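Local coordinates for protein cellulose synthase 1 (Gluconacetobacter xylinus, PDB 4I86) that forms a PilZ-type regulatory domain of a bacterial cellulose synthase, the kind of domain that binds cyclic di-GMP, at residues Q5-H10 and L36-A41; L70-I75 and F84-D89. All coordinates share one frame; numbering follows the deposited sequence.

Contact 1: residues Q5-H10 and L36-A41; sequences QKRNSH and LSMGGA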
loop_
_atom_site.group_PDB
_atom_site.type_symbol
_atom_site.label_atom_id
_atom_site.label_comp_id
_atom_site.label_asym_id
_atom_site.label_seq_id
_atom_site.Cartn_x
_atom_site.Cartn_y
_atom_site.Cartn_z
ATOM N N GLN A 5 16.507 1.923 -12.761
ATOM C CA GLN A 5 17.101 3.248 -12.627
ATOM C C GLN A 5 17.400 3.582 -11.160
ATOM O O GLN A 5 17.834 2.719 -10.391
ATOM C CB GLN A 5 16.177 4.291 -13.246
ATOM C CG GLN A 5 14.704 3.938 -13.132
ATOM C CD GLN A 5 13.806 5.104 -13.485
ATOM O OE1 GLN A 5 13.833 6.146 -12.820
ATOM N NE2 GLN A 5 13.016 4.945 -14.546
ATOM N N LYS A 6 17.186 4.835 -10.772
ATOM C CA LYS A 6 17.418 5.237 -9.387
ATOM C C LYS A 6 16.224 6.026 -8.853
ATOM O O LYS A 6 15.690 6.922 -9.521
ATOM C CB LYS A 6 18.734 6.006 -9.233
ATOM C CG LYS A 6 19.566 5.553 -8.026
ATOM C CD LYS A 6 21.003 6.072 -8.069
ATOM C CE LYS A 6 21.174 7.309 -7.194
ATOM N NZ LYS A 6 22.607 7.693 -7.042
ATOM N N ARG A 7 15.811 5.676 -7.640
ATOM C CA ARG A 7 14.536 6.124 -7.102
ATOM C C ARG A 7 14.676 6.678 -5.682
ATOM O O ARG A 7 15.185 5.991 -4.788
ATOM C CB ARG A 7 13.571 4.933 -7.100
ATOM C CG ARG A 7 12.103 5.304 -7.133
ATOM C CD ARG A 7 11.352 4.374 -8.071
ATOM N NE ARG A 7 9.912 4.607 -8.027
ATOM C CZ ARG A 7 9.003 3.658 -7.812
ATOM N NH1 ARG A 7 7.710 3.965 -7.786
ATOM N NH2 ARG A 7 9.391 2.398 -7.624
ATOM N N ASN A 8 14.244 7.918 -5.467
ATOM C CA ASN A 8 14.180 8.437 -4.102
ATOM C C ASN A 8 12.892 7.942 -3.457
ATOM O O ASN A 8 11.851 7.897 -4.116
ATOM C CB ASN A 8 14.274 9.964 -4.072
ATOM C CG ASN A 8 15.686 10.460 -3.757
ATOM O OD1 ASN A 8 16.455 9.797 -3.045
ATOM N ND2 ASN A 8 16.030 11.633 -4.285
ATOM N N SER A 9 12.956 7.543 -2.191
ATOM C CA SER A 9 11.792 6.926 -1.549
ATOM C C SER A 9 10.683 7.943 -1.304
ATOM O O SER A 9 9.492 7.640 -1.471
ATOM C CB SER A 9 12.180 6.234 -0.231
ATOM O OG SER A 9 12.620 7.167 0.744
ATOM N N HIS A 10 11.071 9.159 -0.927
ATOM C CA HIS A 10 10.099 10.118 -0.419
ATOM C C HIS A 10 9.313 9.428 0.698
ATOM O O HIS A 10 8.077 9.500 0.739
ATOM C CB HIS A 10 9.157 10.620 -1.528
ATOM C CG HIS A 10 9.856 11.380 -2.614
ATOM N ND1 HIS A 10 10.318 10.782 -3.771
ATOM C CD2 HIS A 10 10.206 12.690 -2.704
ATOM C CE1 HIS A 10 10.911 11.692 -4.528
ATOM N NE2 HIS A 10 10.858 12.849 -3.908
ATOM N N LEU A 36 4.594 5.718 3.941
ATOM C CA LEU A 36 4.356 5.515 2.523
ATOM C C LEU A 36 5.585 6.035 1.815
ATOM O O LEU A 36 6.216 6.967 2.286
ATOM C CB LEU A 36 3.116 6.293 2.066
ATOM C CG LEU A 36 1.805 5.740 2.637
ATOM C CD1 LEU A 36 0.670 6.707 2.459
ATOM C CD2 LEU A 36 1.460 4.442 1.962
ATOM N N SER A 37 5.940 5.416 0.698
ATOM C CA SER A 37 7.034 5.910 -0.122
ATOM C C SER A 37 6.680 5.691 -1.582
ATOM O O SER A 37 5.657 5.061 -1.898
ATOM C CB SER A 37 8.330 5.163 0.211
ATOM O OG SER A 37 8.125 3.772 0.057
ATOM N N MET A 38 7.526 6.197 -2.471
ATOM C CA MET A 38 7.390 5.887 -3.887
ATOM C C MET A 38 7.568 4.380 -4.147
ATOM O O MET A 38 7.147 3.870 -5.180
ATOM C CB MET A 38 8.392 6.702 -4.714
ATOM C CG MET A 38 8.022 8.178 -4.867
ATOM S SD MET A 38 6.349 8.489 -5.476
ATOM C CE MET A 38 6.324 7.555 -7.022
ATOM N N GLY A 39 8.184 3.668 -3.205
ATOM C CA GLY A 39 8.421 2.241 -3.379
ATOM C C GLY A 39 7.260 1.366 -2.902
ATOM O O GLY A 39 6.942 0.337 -3.504
ATOM N N GLY A 40 6.630 1.774 -1.811
ATOM C CA GLY A 40 5.537 1.010 -1.241
ATOM C C GLY A 40 4.966 1.560 0.048
ATOM O O GLY A 40 4.925 2.784 0.274
ATOM N N ALA A 41 4.495 0.645 0.891
ATOM C CA ALA A 41 3.807 1.028 2.120
ATOM C C ALA A 41 4.188 0.133 3.287
ATOM O O ALA A 41 4.503 -1.038 3.104
ATOM C CB ALA A 41 2.298 0.986 1.909
#
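Met38 turns its side chain into the bend of residues 7-10. The two segments run past each other in opposite directions, with Ser9 beside Ser37. CB of Met38 faces the N-terminal segment and lies 3.6 Å from the backbone O of Ser9, with the O of Asn8 about as near. CG comes next and lies 3.6 Å from ND1 of His10, approaching the imidazole obliquely; the two side chains run side by side and point the same way. The chain then bends twice (chi2 -52°, chi3 -56°). This folds it back through SD, so that CE ends 3.9 Å from NH1 of Arg7. The backbone carbonyl of Met38 also meets that arginine. Its O lies over one face of the guanidinium, 2.7 Å from NH1, but the angle is too poor for a hydrogen bond. One backbone bond joins the segments: Met38 N donates to Ser9 O at 2.6 Å, short and nearly straight (172°). CB of Ser37 packs against the same carbonyl oxygen. OG of Ser37 turns toward its own loop and accepts from Gly39 N at 3.3 Å, an ST turn, and from Gly40 N at 3.1 Å, an ST motif; the two curl residues 37-40. The segments carry parts of the RxxxR and (D/N)xSxxG motifs of PilZ domains, which in this family typically bind cyclic di-GMP. Helix 91-105 flanks the contact, with Val97 against Met38, Leu100 and Leu104 against Leu36, and Phe102 meeting the His10 ring. Residues 36-41 link strands 28-36 and 40-44, and strand 82-86 lies next to the latter.

Contact 2: residues L70-I75 and F84-D89; sequences LPARII and FIWTID
Ala72 is the small member of this hairpin interface, and larger side chains close round it. Its CB lies 3.3 Å from the backbone O of Ile85 and 4.0 Å from CE3 of Trp86, with CB of Phe84 farther off, so it occupies the shallow dip between the two aromatic side chains. Leu70 and Ile74 each cover a ring. CD2 of Leu70 sits over the six-membered ring of Trp86, 4.2 Å from its centroid and 15° off the normal, a CH-pi contact displaced toward the rim. CG1 of Ile74 makes a similar contact over the Phe84 ring, 4.2 Å from the centroid. Ile74 has CG1 anti to N (chi1 -173°), which carries CG1 and CD1 across that ring, while CB presses on CE1 at 3.5 Å. The other face of the sheet is filled differently. CG1 of Ile85 rests against both CB of Arg73 and CG2 of Ile75, 3.9 Å from the latter. Thr87 fits beside the proline, its CB 3.9 Å from CB of Pro71. The backbones form an antiparallel pair. Arg73 and Ile85 exchange two hydrogen bonds, the N of Arg73 to the O of Ile85 being 2.9 Å. Past the regular strand, Thr87 N donates to Pro71 O from above the carbonyl plane. One water bridges Pro71 O and Thr87 O; another joins Ala72 O to Thr87 OG1. The hairpin of strands 66-77 and 82-86 belongs to the antiparallel barrel typical of PilZ domains. Strand 55-63 borders one side and strand 40-44 the other. Val97 of helix 91-105 packs on Leu70 and Trp86, and Ile59 touches the side chains of Phe84 and Trp86.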
loop_
_atom_site.group_PDB
_atom_site.type_symbol
_atom_site.label_atom_id
_atom_site.label_comp_id
_atom_site.label_asym_id
_atom_site.label_seq_id
_atom_site.Cartn_x
_atom_site.Cartn_y
_atom_site.Cartn_z
ATOM N N LEU A 70 -4.744 1.184 -5.300
ATOM C CA LEU A 70 -3.419 0.912 -5.830
ATOM C C LEU A 70 -3.085 -0.571 -5.790
ATOM O O LEU A 70 -3.101 -1.176 -4.717
ATOM C CB LEU A 70 -2.357 1.702 -5.049
ATOM C CG LEU A 70 -2.618 3.196 -4.747
ATOM C CD1 LEU A 70 -3.327 3.370 -3.415
ATOM C CD2 LEU A 70 -1.309 3.950 -4.741
ATOM N N PRO A 71 -2.766 -1.163 -6.954
ATOM C CA PRO A 71 -2.287 -2.556 -6.952
ATOM C C PRO A 71 -0.953 -2.621 -6.230
ATOM O O PRO A 71 -0.195 -1.643 -6.224
ATOM C CB PRO A 71 -2.067 -2.877 -8.441
ATOM C CG PRO A 71 -2.827 -1.832 -9.185
ATOM C CD PRO A 71 -2.785 -0.591 -8.308
ATOM N N ALA A 72 -0.665 -3.763 -5.625
ATOM C CA ALA A 72 0.571 -3.902 -4.886
ATOM C C ALA A 72 0.878 -5.366 -4.684
ATOM O O ALA A 72 0.141 -6.245 -5.141
ATOM C CB ALA A 72 0.498 -3.164 -3.544
ATOM N N ARG A 73 1.991 -5.614 -4.015
ATOM C CA ARG A 73 2.371 -6.956 -3.630
ATOM C C ARG A 73 2.708 -6.925 -2.145
ATOM O O ARG A 73 3.532 -6.115 -1.730
ATOM C CB ARG A 73 3.573 -7.420 -4.475
ATOM C CG ARG A 73 3.163 -8.151 -5.761
ATOM C CD ARG A 73 4.331 -8.586 -6.633
ATOM N NE ARG A 73 4.780 -7.515 -7.521
ATOM C CZ ARG A 73 5.542 -7.690 -8.603
ATOM N NH1 ARG A 73 5.948 -8.910 -8.957
ATOM N NH2 ARG A 73 5.890 -6.635 -9.338
ATOM N N ILE A 74 2.048 -7.755 -1.335
ATOM C CA ILE A 74 2.488 -7.875 0.051
ATOM C C ILE A 74 3.750 -8.739 0.049
ATOM O O ILE A 74 3.800 -9.782 -0.609
ATOM C CB ILE A 74 1.391 -8.427 1.028
ATOM C CG1 ILE A 74 1.897 -8.362 2.481
ATOM C CG2 ILE A 74 0.972 -9.847 0.653
ATOM C CD1 ILE A 74 0.807 -8.392 3.537
ATOM N N ILE A 75 4.791 -8.286 0.741
ATOM C CA ILE A 75 6.060 -9.005 0.691
ATOM C C ILE A 75 6.456 -9.580 2.052
ATOM O O ILE A 75 7.209 -10.549 2.125
ATOM C CB ILE A 75 7.210 -8.128 0.106
ATOM C CG1 ILE A 75 7.411 -6.858 0.933
ATOM C CG2 ILE A 75 6.933 -7.778 -1.365
ATOM C CD1 ILE A 75 8.737 -6.136 0.652
ATOM N N PHE A 84 4.498 -3.637 1.905
ATOM C CA PHE A 84 4.078 -3.756 0.509
ATOM C C PHE A 84 5.018 -3.010 -0.432
ATOM O O PHE A 84 5.690 -2.065 -0.032
ATOM C CB PHE A 84 2.662 -3.188 0.333
ATOM C CG PHE A 84 1.626 -3.825 1.225
ATOM C CD1 PHE A 84 0.762 -4.784 0.728
ATOM C CD2 PHE A 84 1.511 -3.452 2.559
ATOM C CE1 PHE A 84 -0.192 -5.374 1.542
ATOM C CE2 PHE A 84 0.555 -4.041 3.379
ATOM C CZ PHE A 84 -0.292 -5.000 2.867
ATOM N N ILE A 85 5.052 -3.455 -1.684
ATOM C CA ILE A 85 5.634 -2.677 -2.765
ATOM C C ILE A 85 4.549 -2.397 -3.803
ATOM O O ILE A 85 3.764 -3.278 -4.127
ATOM C CB ILE A 85 6.809 -3.422 -3.444
ATOM C CG1 ILE A 85 6.360 -4.811 -3.905
ATOM C CG2 ILE A 85 7.995 -3.526 -2.492
ATOM C CD1 ILE A 85 7.406 -5.555 -4.720
ATOM N N TRP A 86 4.491 -1.170 -4.305
ATOM C CA TRP A 86 3.522 -0.826 -5.346
ATOM C C TRP A 86 3.795 -1.610 -6.614
ATOM O O TRP A 86 4.943 -1.915 -6.920
ATOM C CB TRP A 86 3.593 0.666 -5.664
ATOM C CG TRP A 86 3.434 1.545 -4.452
ATOM C CD1 TRP A 86 4.312 2.482 -3.996
ATOM C CD2 TRP A 86 2.338 1.536 -3.535
ATOM N NE1 TRP A 86 3.821 3.076 -2.856
ATOM C CE2 TRP A 86 2.608 2.509 -2.555
ATOM C CE3 TRP A 86 1.142 0.807 -3.459
ATOM C CZ2 TRP A 86 1.725 2.776 -1.515
ATOM C CZ3 TRP A 86 0.274 1.068 -2.428
ATOM C CH2 TRP A 86 0.569 2.044 -1.462
ATOM N N THR A 87 2.721 -1.918 -7.339
ATOM C CA THR A 87 2.760 -2.487 -8.680
ATOM C C THR A 87 2.300 -1.393 -9.645
ATOM O O THR A 87 1.178 -0.906 -9.541
ATOM C CB THR A 87 1.744 -3.647 -8.803
ATOM O OG1 THR A 87 2.128 -4.729 -7.942
ATOM C CG2 THR A 87 1.682 -4.147 -10.224
ATOM N N ILE A 88 3.152 -1.008 -10.583
ATOM C CA ILE A 88 2.839 0.104 -11.473
ATOM C C ILE A 88 2.918 -0.344 -12.934
ATOM O O ILE A 88 4.014 -0.523 -13.477
ATOM C CB ILE A 88 3.833 1.276 -11.252
ATOM C CG1 ILE A 88 3.845 1.724 -9.783
ATOM C CG2 ILE A 88 3.487 2.456 -12.166
ATOM C CD1 ILE A 88 4.709 2.954 -9.512
ATOM N N ASP A 89 1.768 -0.515 -13.576
ATOM C CA ASP A 89 1.740 -1.030 -14.949
ATOM C C ASP A 89 1.269 -0.001 -15.967
ATOM O O ASP A 89 1.113 -0.320 -17.152
ATOM C CB ASP A 89 0.815 -2.245 -15.042
ATOM C CG ASP A 89 1.281 -3.399 -14.190
ATOM O OD1 ASP A 89 2.509 -3.635 -14.103
ATOM O OD2 ASP A 89 0.409 -4.077 -13.614
HETATM O O HOH W 1 0.403 0.761 -7.316
HETATM O O HOH W 2 0.264 -6.787 -8.306
#

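In the fold
Contact 1 and contact 2 meet along the seam of strands 40-44 and 82-86, which are neighbours in one sheet. Their centres are about 12 Å apart. Trp86 is the main bridge: its NE1 reaches Ser37 O at 2.9 Å, a probable hydrogen bond, while its CD1 lies 3.4 Å from Met38 O. A second probable hydrogen bond runs from Phe84 N to Ala41 O. Residues 36-41 are thus tied to the hairpin of contact 2, and Val97 of helix 91-105 touches both contacts through Met38, Leu70 and Trp86. The PilZ signature motifs, probably the cyclic di-GMP-binding part, lie at contact 1; contact 2 belongs to the barrel next to it.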